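Local coordinates for lipid-transfer protein (Thermomonospora curvata, PDB 6OK1), which is of unestablished function but belongs to the thiolase superfamily, as a member named for lipid transfer, at residues 290-295 with 351-356; 306-311 with 371-376; 296-301 with 338-343; 317-320 with 324-327. All blocks are in the same frame, centred on the assembly; numbering follows the deposited sequence.

All four contacts lie in the thiolase C-terminal domain-like region. Interactions 1 and 2 share one sheet: strands 290-292 and 371-375 are parallel neighbours in it, and the two contacts cover opposite faces, helix 348-359 on one and the end of helix 301-307 on the other. Both are buried and held by carbon-carbon packing. Interaction 3 is buried as well, but joins a loop to the short helix 338-341 through looser packing, and it touches interaction 1 through Asp295. Interaction 4 lies farther out, about 19 Å from centre of contact to centre of chain, and is only partly buried; there a direct hydrogen bond, a CH-pi contact and a bridging water join the apolar packing.

Interaction 1 (290-295 with 351-356); sequences AAILYD and IAEAVR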
loop_
_atom_site.group_PDB
_atom_site.type_symbol
_atom_site.label_atom_id
_atom_site.label_comp_id
_atom_site.label_asym_id
_atom_site.label_seq_id
_atom_site.Cartn_x
_atom_site.Cartn_y
_atom_site.Cartn_z
ATOM N N ALA A 290 18.249 25.444 -0.785
ATOM C CA ALA A 290 18.936 24.214 -1.148
ATOM C C ALA A 290 17.902 23.253 -1.718
ATOM O O ALA A 290 16.714 23.371 -1.417
ATOM C CB ALA A 290 19.633 23.589 0.061
ATOM N N ALA A 291 18.364 22.291 -2.528
ATOM C CA ALA A 291 17.456 21.284 -3.080
ATOM C C ALA A 291 18.035 19.883 -2.971
ATOM O O ALA A 291 19.210 19.653 -3.270
ATOM C CB ALA A 291 17.135 21.565 -4.551
ATOM N N ILE A 292 17.186 18.938 -2.587
ATOM C CA ILE A 292 17.522 17.523 -2.602
ATOM C C ILE A 292 16.682 16.936 -3.732
ATOM O O ILE A 292 15.470 16.765 -3.574
ATOM C CB ILE A 292 17.232 16.852 -1.255
ATOM C CG1 ILE A 292 17.980 17.530 -0.090
ATOM C CG2 ILE A 292 17.536 15.330 -1.342
ATOM C CD1 ILE A 292 19.484 17.541 -0.198
ATOM N N LEU A 293 17.309 16.699 -4.895
ATOM C CA LEU A 293 16.612 16.336 -6.126
ATOM C C LEU A 293 16.887 14.870 -6.424
ATOM O O LEU A 293 18.042 14.471 -6.625
ATOM C CB LEU A 293 17.036 17.237 -7.291
ATOM C CG LEU A 293 16.700 18.719 -7.079
ATOM C CD1 LEU A 293 17.132 19.514 -8.323
ATOM C CD2 LEU A 293 15.206 18.922 -6.766
ATOM N N TYR A 294 15.816 14.070 -6.420
ATOM C CA TYR A 294 15.916 12.627 -6.596
ATOM C C TYR A 294 16.704 12.288 -7.849
ATOM O O TYR A 294 16.408 12.774 -8.949
ATOM C CB TYR A 294 14.515 12.044 -6.682
ATOM C CG TYR A 294 14.384 10.561 -6.379
ATOM C CD1 TYR A 294 14.631 9.600 -7.351
ATOM C CD2 TYR A 294 13.913 10.148 -5.143
ATOM C CE1 TYR A 294 14.423 8.244 -7.069
ATOM C CE2 TYR A 294 13.706 8.819 -4.856
ATOM C CZ TYR A 294 13.949 7.874 -5.823
ATOM O OH TYR A 294 13.735 6.549 -5.516
ATOM N N ASP A 295 17.665 11.390 -7.684
ATOM C CA ASP A 295 18.744 11.246 -8.644
ATOM C C ASP A 295 19.208 9.799 -8.715
ATOM O O ASP A 295 20.409 9.527 -8.788
ATOM C CB ASP A 295 19.913 12.149 -8.278
ATOM C CG ASP A 295 20.529 11.771 -6.956
ATOM O OD1 ASP A 295 19.760 11.419 -6.044
ATOM O OD2 ASP A 295 21.769 11.836 -6.839
ATOM N N ILE A 351 15.454 12.948 2.403
ATOM C CA ILE A 351 14.668 13.733 3.351
ATOM C C ILE A 351 15.488 13.976 4.607
ATOM O O ILE A 351 15.493 15.077 5.153
ATOM C CB ILE A 351 13.324 13.030 3.657
ATOM C CG1 ILE A 351 12.525 12.813 2.360
ATOM C CG2 ILE A 351 12.506 13.860 4.622
ATOM C CD1 ILE A 351 11.248 11.958 2.501
ATOM N N ALA A 352 16.214 12.961 5.070
ATOM C CA ALA A 352 17.054 13.142 6.254
ATOM C C ALA A 352 18.089 14.240 6.034
ATOM O O ALA A 352 18.335 15.052 6.929
ATOM C CB ALA A 352 17.730 11.826 6.606
ATOM N N GLU A 353 18.720 14.275 4.849
ATOM C CA GLU A 353 19.700 15.323 4.575
ATOM C C GLU A 353 19.048 16.698 4.608
ATOM O O GLU A 353 19.628 17.648 5.135
ATOM C CB GLU A 353 20.387 15.094 3.225
ATOM C CG GLU A 353 21.294 16.244 2.758
ATOM C CD GLU A 353 22.556 16.423 3.610
ATOM O OE1 GLU A 353 22.853 15.586 4.489
ATOM O OE2 GLU A 353 23.253 17.423 3.380
ATOM N N ALA A 354 17.831 16.817 4.069
ATOM C CA ALA A 354 17.113 18.088 4.124
ATOM C C ALA A 354 16.907 18.530 5.564
ATOM O O ALA A 354 17.011 19.719 5.889
ATOM C CB ALA A 354 15.772 17.939 3.405
ATOM N N VAL A 355 16.600 17.581 6.439
ATOM C CA VAL A 355 16.448 17.890 7.854
ATOM C C VAL A 355 17.763 18.422 8.422
ATOM O O VAL A 355 17.793 19.430 9.143
ATOM C CB VAL A 355 15.963 16.643 8.617
ATOM C CG1 VAL A 355 16.038 16.873 10.141
ATOM C CG2 VAL A 355 14.516 16.261 8.199
ATOM N N ARG A 356 18.878 17.769 8.091
ATOM C CA ARG A 356 20.169 18.262 8.571
ATOM C C ARG A 356 20.441 19.672 8.082
ATOM O O ARG A 356 20.958 20.509 8.837
ATOM C CB ARG A 356 21.291 17.330 8.134
ATOM C CG ARG A 356 21.250 15.973 8.768
ATOM C CD ARG A 356 22.492 15.175 8.337
ATOM N NE ARG A 356 22.276 13.763 8.488
ATOM C CZ ARG A 356 22.025 12.905 7.505
ATOM N NH1 ARG A 356 22.033 13.262 6.216
ATOM N NH2 ARG A 356 21.824 11.658 7.847
#
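Ile292 of strand 290-292 faces Ala354 of helix 348-359 across a CA-CA separation of 6.8 Å, the shortest between the two segments, and what joins them is packing of side chains. Ile292 is the one residue of 290-295 that touches the helix segment. Its CG1 branch lies beside its own backbone N (chi1 -57°), which sends the longer arm over the helix: CG1 comes to 4.2 Å from Ala354 CB, and CD1 reaches on to Glu353 CG at 3.7 Å. A beta-branched residue suits an extended strand, and the small methyl of Ala354 is consistent with the close approach of helix and sheet.

Glu353 plays a double part. Its aliphatic CG crosses the isoleucine arm at about a right angle, and then a bend at chi2 (68°) swings the carboxylate off the apolar surface. There OE1 takes a salt bridge from Arg356 NH1, 3.0 Å away and one helical turn on, through its anti lone pair and close to the guanidinium plane. OE2 is bonded to Thr335 OG1 and Ser362 OG, so each oxygen of this buried carboxylate has a partner. The negative charge is probably stabilised by that surrounding.

Strand 290-292 is the outermost on its side of the sheet within this chain, hydrogen-bonded to the parallel strand 371-375. Ala354 also rests on Val372 and Val374 of that strand. From the same helix Ile351 and Val355 touch Ile10 of strand 8-15, and helix 348-359 thus packs against strands from both sequence halves of the chain.

Interaction 2 (306-311 with 371-376); sequences EELGFC and NVLVTA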
loop_
_atom_site.group_PDB
_atom_site.type_symbol
_atom_site.label_atom_id
_atom_site.label_comp_id
_atom_site.label_asym_id
_atom_site.label_seq_id
_atom_site.Cartn_x
_atom_site.Cartn_y
_atom_site.Cartn_z
ATOM N N GLU A 306 13.450 22.517 -14.019
ATOM C CA GLU A 306 12.540 23.308 -14.832
ATOM C C GLU A 306 11.113 23.246 -14.302
ATOM O O GLU A 306 10.430 24.280 -14.215
ATOM C CB GLU A 306 12.642 22.828 -16.271
ATOM C CG GLU A 306 14.067 22.972 -16.783
ATOM C CD GLU A 306 14.313 22.290 -18.110
ATOM O OE1 GLU A 306 13.330 21.866 -18.741
ATOM O OE2 GLU A 306 15.478 22.224 -18.550
ATOM N N GLU A 307 10.651 22.055 -13.924
ATOM C CA GLU A 307 9.308 21.914 -13.376
ATOM C C GLU A 307 9.132 22.723 -12.106
ATOM O O GLU A 307 8.025 23.212 -11.838
ATOM C CB GLU A 307 9.008 20.444 -13.088
ATOM C CG GLU A 307 8.830 19.583 -14.349
ATOM C CD GLU A 307 7.587 19.911 -15.154
ATOM O OE1 GLU A 307 6.704 20.661 -14.664
ATOM O OE2 GLU A 307 7.491 19.442 -16.310
ATOM N N LEU A 308 10.174 22.821 -11.297
ATOM C CA LEU A 308 10.103 23.498 -10.006
ATOM C C LEU A 308 10.414 24.990 -10.103
ATOM O O LEU A 308 10.425 25.674 -9.075
ATOM C CB LEU A 308 11.056 22.817 -9.015
ATOM C CG LEU A 308 10.729 21.333 -8.748
ATOM C CD1 LEU A 308 11.875 20.669 -7.990
ATOM C CD2 LEU A 308 9.432 21.174 -7.999
ATOM N N GLY A 309 10.653 25.504 -11.307
ATOM C CA GLY A 309 10.769 26.930 -11.518
ATOM C C GLY A 309 12.133 27.539 -11.251
ATOM O O GLY A 309 12.232 28.774 -11.143
ATOM N N PHE A 310 13.186 26.736 -11.127
ATOM C CA PHE A 310 14.516 27.284 -10.876
ATOM C C PHE A 310 15.200 27.793 -12.136
ATOM O O PHE A 310 16.153 28.576 -12.036
ATOM C CB PHE A 310 15.396 26.237 -10.202
ATOM C CG PHE A 310 14.927 25.865 -8.844
ATOM C CD1 PHE A 310 14.967 26.789 -7.805
ATOM C CD2 PHE A 310 14.435 24.601 -8.591
ATOM C CE1 PHE A 310 14.520 26.447 -6.538
ATOM C CE2 PHE A 310 13.977 24.254 -7.320
ATOM C CZ PHE A 310 14.017 25.182 -6.298
ATOM N N CYS A 311 14.744 27.372 -13.310
ATOM C CA CYS A 311 15.249 27.884 -14.580
ATOM C C CYS A 311 14.161 27.656 -15.624
ATOM O O CYS A 311 13.155 26.995 -15.355
ATOM C CB CYS A 311 16.556 27.199 -14.959
ATOM S SG CYS A 311 16.330 25.406 -15.153
ATOM N N ASN A 371 14.982 27.333 3.879
ATOM C CA ASN A 371 13.992 26.464 3.242
ATOM C C ASN A 371 14.677 25.501 2.278
ATOM O O ASN A 371 15.499 25.916 1.448
ATOM C CB ASN A 371 12.951 27.278 2.480
ATOM C CG ASN A 371 12.256 28.303 3.358
ATOM O OD1 ASN A 371 11.534 27.952 4.296
ATOM N ND2 ASN A 371 12.453 29.579 3.041
ATOM N N VAL A 372 14.325 24.222 2.377
ATOM C CA VAL A 372 14.902 23.169 1.548
ATOM C C VAL A 372 13.779 22.455 0.816
ATOM O O VAL A 372 12.811 22.010 1.438
ATOM C CB VAL A 372 15.710 22.158 2.381
ATOM C CG1 VAL A 372 16.308 21.085 1.447
ATOM C CG2 VAL A 372 16.805 22.853 3.152
ATOM N N LEU A 373 13.913 22.311 -0.497
ATOM C CA LEU A 373 12.930 21.574 -1.284
ATOM C C LEU A 373 13.470 20.179 -1.550
ATOM O O LEU A 373 14.628 20.025 -1.958
ATOM C CB LEU A 373 12.613 22.299 -2.596
ATOM C CG LEU A 373 11.366 21.793 -3.334
ATOM C CD1 LEU A 373 10.766 22.891 -4.164
ATOM C CD2 LEU A 373 11.661 20.632 -4.228
ATOM N N VAL A 374 12.639 19.167 -1.292
ATOM C CA VAL A 374 13.003 17.766 -1.486
ATOM C C VAL A 374 12.014 17.136 -2.450
ATOM O O VAL A 374 10.800 17.305 -2.297
ATOM C CB VAL A 374 13.014 16.972 -0.169
ATOM C CG1 VAL A 374 13.530 15.532 -0.456
ATOM C CG2 VAL A 374 13.820 17.665 0.861
ATOM N N THR A 375 12.523 16.402 -3.435
ATOM C CA THR A 375 11.660 15.643 -4.334
ATOM C C THR A 375 11.800 14.147 -4.113
ATOM O O THR A 375 12.827 13.651 -3.655
ATOM C CB THR A 375 11.953 15.937 -5.812
ATOM O OG1 THR A 375 13.304 15.575 -6.130
ATOM C CG2 THR A 375 11.740 17.403 -6.104
ATOM N N ALA A 376 10.768 13.425 -4.534
ATOM C CA ALA A 376 10.775 11.970 -4.513
ATOM C C ALA A 376 10.963 11.408 -5.931
ATOM O O ALA A 376 11.418 12.116 -6.838
ATOM C CB ALA A 376 9.493 11.492 -3.836
#
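Leu308 CD1 fits between two side chains of strand 371-375, lying 3.8 Å from Leu373 CD2 and equally 3.8 Å from Thr375 CG2. Both meetings are of methyl with methyl, and all three residues are buried. Leu373 holds CG anti to the backbone N at -166°, and from there its CD2 branch leans toward the incoming methyl; the two leucines approach obliquely. Leu373 and Thr375 point to the same face because they are two apart on an extended strand, and a single methyl can therefore touch both.

The geometry behind this is a helix C-terminus. Gly309 ends helix 301-307 in a Schellman motif. Its phi is positive, 84°, a value that a residue without a side chain adopts easily, and Gly309 N bonds back to Glu306 O at 3.2 Å. Leu308 is thereby set just before the glycine, at the end of the last helical turn, where its side chain can reach the strand. This face of the sheet is further covered by helix 268-281, whose Leu277 and Tyr278 pack on Leu373.

Thr375 divides its branches by chemistry. CG2 stands anti to the carbonyl carbon, which turns this methyl to the leucine, while OG1 is engaged in hydrogen bonds with Gln304 OE1 and Tyr294 N. A threonine suits a spot where one branch must meet apolar carbon and the other polar groups: its hydroxyl links the strand to helix 301-307 and to the residues that follow strand 290-292.

Interaction 3 (296-301 with 338-343); sequences HFTPLV and GQLGEA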
loop_
_atom_site.group_PDB
_atom_site.type_symbol
_atom_site.label_atom_id
_atom_site.label_comp_id
_atom_site.label_asym_id
_atom_site.label_seq_id
_atom_site.Cartn_x
_atom_site.Cartn_y
_atom_site.Cartn_z
ATOM N N HIS A 296 18.270 8.844 -8.701
ATOM C CA HIS A 296 18.684 7.458 -8.938
ATOM C C HIS A 296 19.233 7.295 -10.344
ATOM O O HIS A 296 20.118 6.463 -10.567
ATOM C CB HIS A 296 17.574 6.460 -8.655
ATOM C CG HIS A 296 16.367 6.593 -9.521
ATOM N ND1 HIS A 296 15.964 7.789 -10.072
ATOM C CD2 HIS A 296 15.457 5.667 -9.918
ATOM C CE1 HIS A 296 14.842 7.603 -10.747
ATOM N NE2 HIS A 296 14.522 6.323 -10.682
ATOM N N PHE A 297 18.791 8.150 -11.267
ATOM C CA PHE A 297 19.413 8.355 -12.570
ATOM C C PHE A 297 19.587 9.853 -12.759
ATOM O O PHE A 297 18.714 10.640 -12.380
ATOM C CB PHE A 297 18.546 7.764 -13.698
ATOM C CG PHE A 297 18.353 6.287 -13.577
ATOM C CD1 PHE A 297 19.343 5.409 -13.987
ATOM C CD2 PHE A 297 17.196 5.772 -13.010
ATOM C CE1 PHE A 297 19.175 4.044 -13.848
ATOM C CE2 PHE A 297 17.038 4.412 -12.873
ATOM C CZ PHE A 297 18.015 3.555 -13.300
ATOM N N THR A 298 20.681 10.257 -13.365
ATOM C CA THR A 298 20.948 11.680 -13.494
ATOM C C THR A 298 20.039 12.476 -14.419
ATOM O O THR A 298 19.840 13.665 -14.172
ATOM C CB THR A 298 22.372 11.887 -13.988
ATOM O OG1 THR A 298 22.548 11.144 -15.205
ATOM C CG2 THR A 298 23.387 11.475 -12.899
ATOM N N PRO A 299 19.554 11.933 -15.543
ATOM C CA PRO A 299 18.986 12.844 -16.553
ATOM C C PRO A 299 17.743 13.564 -16.104
ATOM O O PRO A 299 17.506 14.683 -16.564
ATOM C CB PRO A 299 18.695 11.930 -17.742
ATOM C CG PRO A 299 19.655 10.778 -17.554
ATOM C CD PRO A 299 19.719 10.567 -16.075
ATOM N N LEU A 300 16.908 12.950 -15.264
ATOM C CA LEU A 300 15.664 13.602 -14.894
ATOM C C LEU A 300 15.871 14.681 -13.845
ATOM O O LEU A 300 14.909 15.346 -13.468
ATOM C CB LEU A 300 14.640 12.572 -14.399
ATOM C CG LEU A 300 14.261 11.506 -15.443
ATOM C CD1 LEU A 300 13.224 10.505 -14.920
ATOM C CD2 LEU A 300 13.749 12.139 -16.714
ATOM N N VAL A 301 17.104 14.887 -13.389
ATOM C CA VAL A 301 17.360 16.053 -12.548
ATOM C C VAL A 301 17.130 17.330 -13.332
ATOM O O VAL A 301 16.683 18.337 -12.766
ATOM C CB VAL A 301 18.780 15.981 -11.967
ATOM C CG1 VAL A 301 19.149 17.298 -11.242
ATOM C CG2 VAL A 301 18.884 14.808 -10.995
ATOM N N GLY A 338 23.375 12.483 -2.784
ATOM C CA GLY A 338 22.242 11.960 -3.534
ATOM C C GLY A 338 22.061 10.460 -3.416
ATOM O O GLY A 338 22.771 9.754 -2.692
ATOM N N GLN A 339 21.052 9.959 -4.145
ATOM C CA GLN A 339 20.909 8.521 -4.280
ATOM C C GLN A 339 22.122 7.949 -4.996
ATOM O O GLN A 339 22.505 6.796 -4.759
ATOM C CB GLN A 339 19.637 8.168 -5.059
ATOM C CG GLN A 339 18.373 8.751 -4.463
ATOM C CD GLN A 339 18.081 8.191 -3.103
ATOM O OE1 GLN A 339 17.645 7.054 -2.979
ATOM N NE2 GLN A 339 18.311 8.991 -2.072
ATOM N N LEU A 340 22.713 8.749 -5.896
ATOM C CA LEU A 340 23.818 8.293 -6.739
ATOM C C LEU A 340 25.109 8.138 -5.939
ATOM O O LEU A 340 25.878 7.194 -6.169
ATOM C CB LEU A 340 24.036 9.290 -7.880
ATOM C CG LEU A 340 24.939 8.822 -9.004
ATOM C CD1 LEU A 340 24.138 8.108 -10.057
ATOM C CD2 LEU A 340 25.696 9.987 -9.606
ATOM N N GLY A 341 25.350 9.041 -4.994
ATOM C CA GLY A 341 26.604 9.113 -4.256
ATOM C C GLY A 341 26.569 8.614 -2.822
ATOM O O GLY A 341 27.571 8.097 -2.324
ATOM N N GLU A 342 25.446 8.789 -2.121
ATOM C CA GLU A 342 25.361 8.329 -0.728
ATOM C C GLU A 342 24.813 6.907 -0.691
ATOM O O GLU A 342 25.517 5.971 -0.301
ATOM C CB GLU A 342 24.501 9.269 0.123
ATOM C CG GLU A 342 24.375 8.755 1.562
ATOM C CD GLU A 342 23.573 9.659 2.465
ATOM O OE1 GLU A 342 22.343 9.602 2.374
ATOM O OE2 GLU A 342 24.156 10.400 3.276
ATOM N N ALA A 343 23.561 6.728 -1.103
ATOM C CA ALA A 343 22.884 5.451 -0.971
ATOM C C ALA A 343 21.515 5.567 -1.616
ATOM O O ALA A 343 20.906 6.642 -1.595
ATOM C CB ALA A 343 22.708 5.042 0.497
#
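Gln339 and Leu340, side by side on the short helix 338-341, carry its whole contact with the loop that holds His296 and Thr298. Just before them Gly338 has a positive phi, suited to a residue without a side chain, and its O accepts a bond from Glu342 N at 2.9 Å.

Gln339 comes next and touches the loop with its first carbon. CB lies 3.9 Å from His296 N and 4.5 Å from His296 CB, a carbon against the backbone, and His296 N is left buried without any polar partner in the model. CG stands beside the backbone N of Gln339 (chi1 -56°) and the chain bends at chi2 (-65°), carrying the amide away to Gly347 N and Asn349 OD1. A long polar side chain can thus be packing surface at its base and a bonding group at its end. His296 CB points away from the helix, and Phe297 CD2 lies over the centre of the His296 ring, 3.5 Å above the ring plane.

Leu340 follows, with CG anti to the backbone N (chi1 -167°). Its two methyls part company: CD1 approaches His296 O at 4.4 Å and CD2 meets Thr298 CG2 at 4.3 Å. Thr298 opens a type I turn closed by the Val301 N to Thr298 O bond; its OG1 is bonded to Asp213 OD1, and the methyl CG2 is the branch that meets the leucine.

Beyond, Leu340 also packs on Ala174 and Asp177 of helix 167-182, which touches Thr298 through Phe170. Phe297 leans instead on helix 148-163. The loop between strand 290-292 and helix 301-307 is thus packed against helices 167-182 and 148-163 as well as helix 338-341.

Interaction 4 (317-320 with 324-327); sequences KDFI and NLEI
Asn324 folds back over Phe319 where the loop leaves the C-terminal end of helix 316-321, in the thiolase-like C-terminal domain. The tight part is here. Phe319 CG is anti to its backbone N (chi1 -173°), which lays the ring beneath the asparagine: Asn324 CB sits over one face, 3.6 Å from the ring centroid, as a CH-pi contact. The amide runs on nearly parallel to the ring, the planes 14° apart. Its ND2 donates to Phe319 O at 2.9 Å, an almost straight bond (169°) in the carbonyl plane and on a lone pair, so an acceptor near the helix end is satisfied by the side chain that follows. Leu325 closes the inner side with both branches, CD2 at the ring edge 4.0 Å from Phe319 CE2 and CD1 3.8 Å from Ile320 CG1. Ile320 also packs on Leu302 and Leu305 of helix 301-307.

Elsewhere the fit is looser. On the partly exposed side of the helix Lys317 NZ forms a salt bridge with Asp318 OD1. Nearer the loop, a water bridges the two backbones: it donates to Ile320 O at 2.8 Å and accepts from Leu325 N at 2.9 Å.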
loop_
_atom_site.group_PDB
_atom_site.type_symbol
_atom_site.label_atom_id
_atom_site.label_comp_id
_atom_site.label_asym_id
_atom_site.label_seq_id
_atom_site.Cartn_x
_atom_site.Cartn_y
_atom_site.Cartn_z
ATOM N N LYS A 317 20.449 22.622 -18.389
ATOM C CA LYS A 317 21.846 22.361 -18.701
ATOM C C LYS A 317 22.688 23.605 -18.449
ATOM O O LYS A 317 23.831 23.518 -17.985
ATOM C CB LYS A 317 21.998 21.904 -20.150
ATOM C CG LYS A 317 21.627 22.972 -21.183
ATOM C CD LYS A 317 21.616 22.363 -22.602
ATOM C CE LYS A 317 21.203 23.384 -23.664
ATOM N NZ LYS A 317 22.205 24.483 -23.725
ATOM N N ASP A 318 22.115 24.773 -18.714
ATOM C CA ASP A 318 22.828 26.032 -18.497
ATOM C C ASP A 318 22.901 26.386 -17.014
ATOM O O ASP A 318 23.950 26.822 -16.526
ATOM C CB ASP A 318 22.136 27.131 -19.297
ATOM C CG ASP A 318 21.995 26.773 -20.759
ATOM O OD1 ASP A 318 23.022 26.480 -21.394
ATOM O OD2 ASP A 318 20.864 26.752 -21.276
ATOM N N PHE A 319 21.797 26.190 -16.287
ATOM C CA PHE A 319 21.769 26.389 -14.843
ATOM C C PHE A 319 22.838 25.549 -14.159
ATOM O O PHE A 319 23.538 26.032 -13.261
ATOM C CB PHE A 319 20.363 26.048 -14.330
ATOM C CG PHE A 319 20.127 26.349 -12.875
ATOM C CD1 PHE A 319 19.767 27.612 -12.470
ATOM C CD2 PHE A 319 20.220 25.346 -11.916
ATOM C CE1 PHE A 319 19.527 27.889 -11.132
ATOM C CE2 PHE A 319 19.970 25.613 -10.583
ATOM C CZ PHE A 319 19.622 26.878 -10.189
ATOM N N ILE A 320 23.005 24.295 -14.596
ATOM C CA ILE A 320 23.977 23.399 -13.974
ATOM C C ILE A 320 25.403 23.778 -14.379
ATOM O O ILE A 320 26.315 23.820 -13.547
ATOM C CB ILE A 320 23.660 21.940 -14.340
ATOM C CG1 ILE A 320 22.300 21.575 -13.741
ATOM C CG2 ILE A 320 24.779 20.997 -13.883
ATOM C CD1 ILE A 320 21.766 20.212 -14.226
ATOM N N ASN A 324 25.390 26.311 -10.299
ATOM C CA ASN A 324 24.371 26.662 -9.323
ATOM C C ASN A 324 24.067 25.522 -8.369
ATOM O O ASN A 324 23.469 25.766 -7.315
ATOM C CB ASN A 324 23.074 27.089 -10.013
ATOM C CG ASN A 324 23.139 28.480 -10.582
ATOM O OD1 ASN A 324 23.088 29.457 -9.849
ATOM N ND2 ASN A 324 23.229 28.573 -11.895
ATOM N N LEU A 325 24.443 24.293 -8.706
ATOM C CA LEU A 325 24.210 23.184 -7.788
ATOM C C LEU A 325 25.313 23.032 -6.755
ATOM O O LEU A 325 25.190 22.189 -5.858
ATOM C CB LEU A 325 24.071 21.866 -8.553
ATOM C CG LEU A 325 22.961 21.807 -9.601
ATOM C CD1 LEU A 325 22.810 20.403 -10.142
ATOM C CD2 LEU A 325 21.636 22.320 -9.056
ATOM N N GLU A 326 26.389 23.801 -6.874
ATOM C CA GLU A 326 27.520 23.711 -5.968
ATOM C C GLU A 326 27.178 24.342 -4.622
ATOM O O GLU A 326 26.265 25.164 -4.510
ATOM C CB GLU A 326 28.740 24.422 -6.563
ATOM C CG GLU A 326 29.182 23.907 -7.923
ATOM C CD GLU A 326 29.989 22.621 -7.851
ATOM O OE1 GLU A 326 30.496 22.290 -6.759
ATOM O OE2 GLU A 326 30.132 21.959 -8.897
ATOM N N ILE A 327 27.969 23.985 -3.601
ATOM C CA ILE A 327 27.765 24.506 -2.245
ATOM C C ILE A 327 27.762 26.029 -2.236
ATOM O O ILE A 327 27.016 26.659 -1.477
ATOM C CB ILE A 327 28.835 23.943 -1.288
ATOM C CG1 ILE A 327 28.582 22.457 -1.029
ATOM C CG2 ILE A 327 28.853 24.713 0.037
ATOM C CD1 ILE A 327 29.724 21.756 -0.307
HETATM O O HOH W 1 26.139 23.226 -10.845
#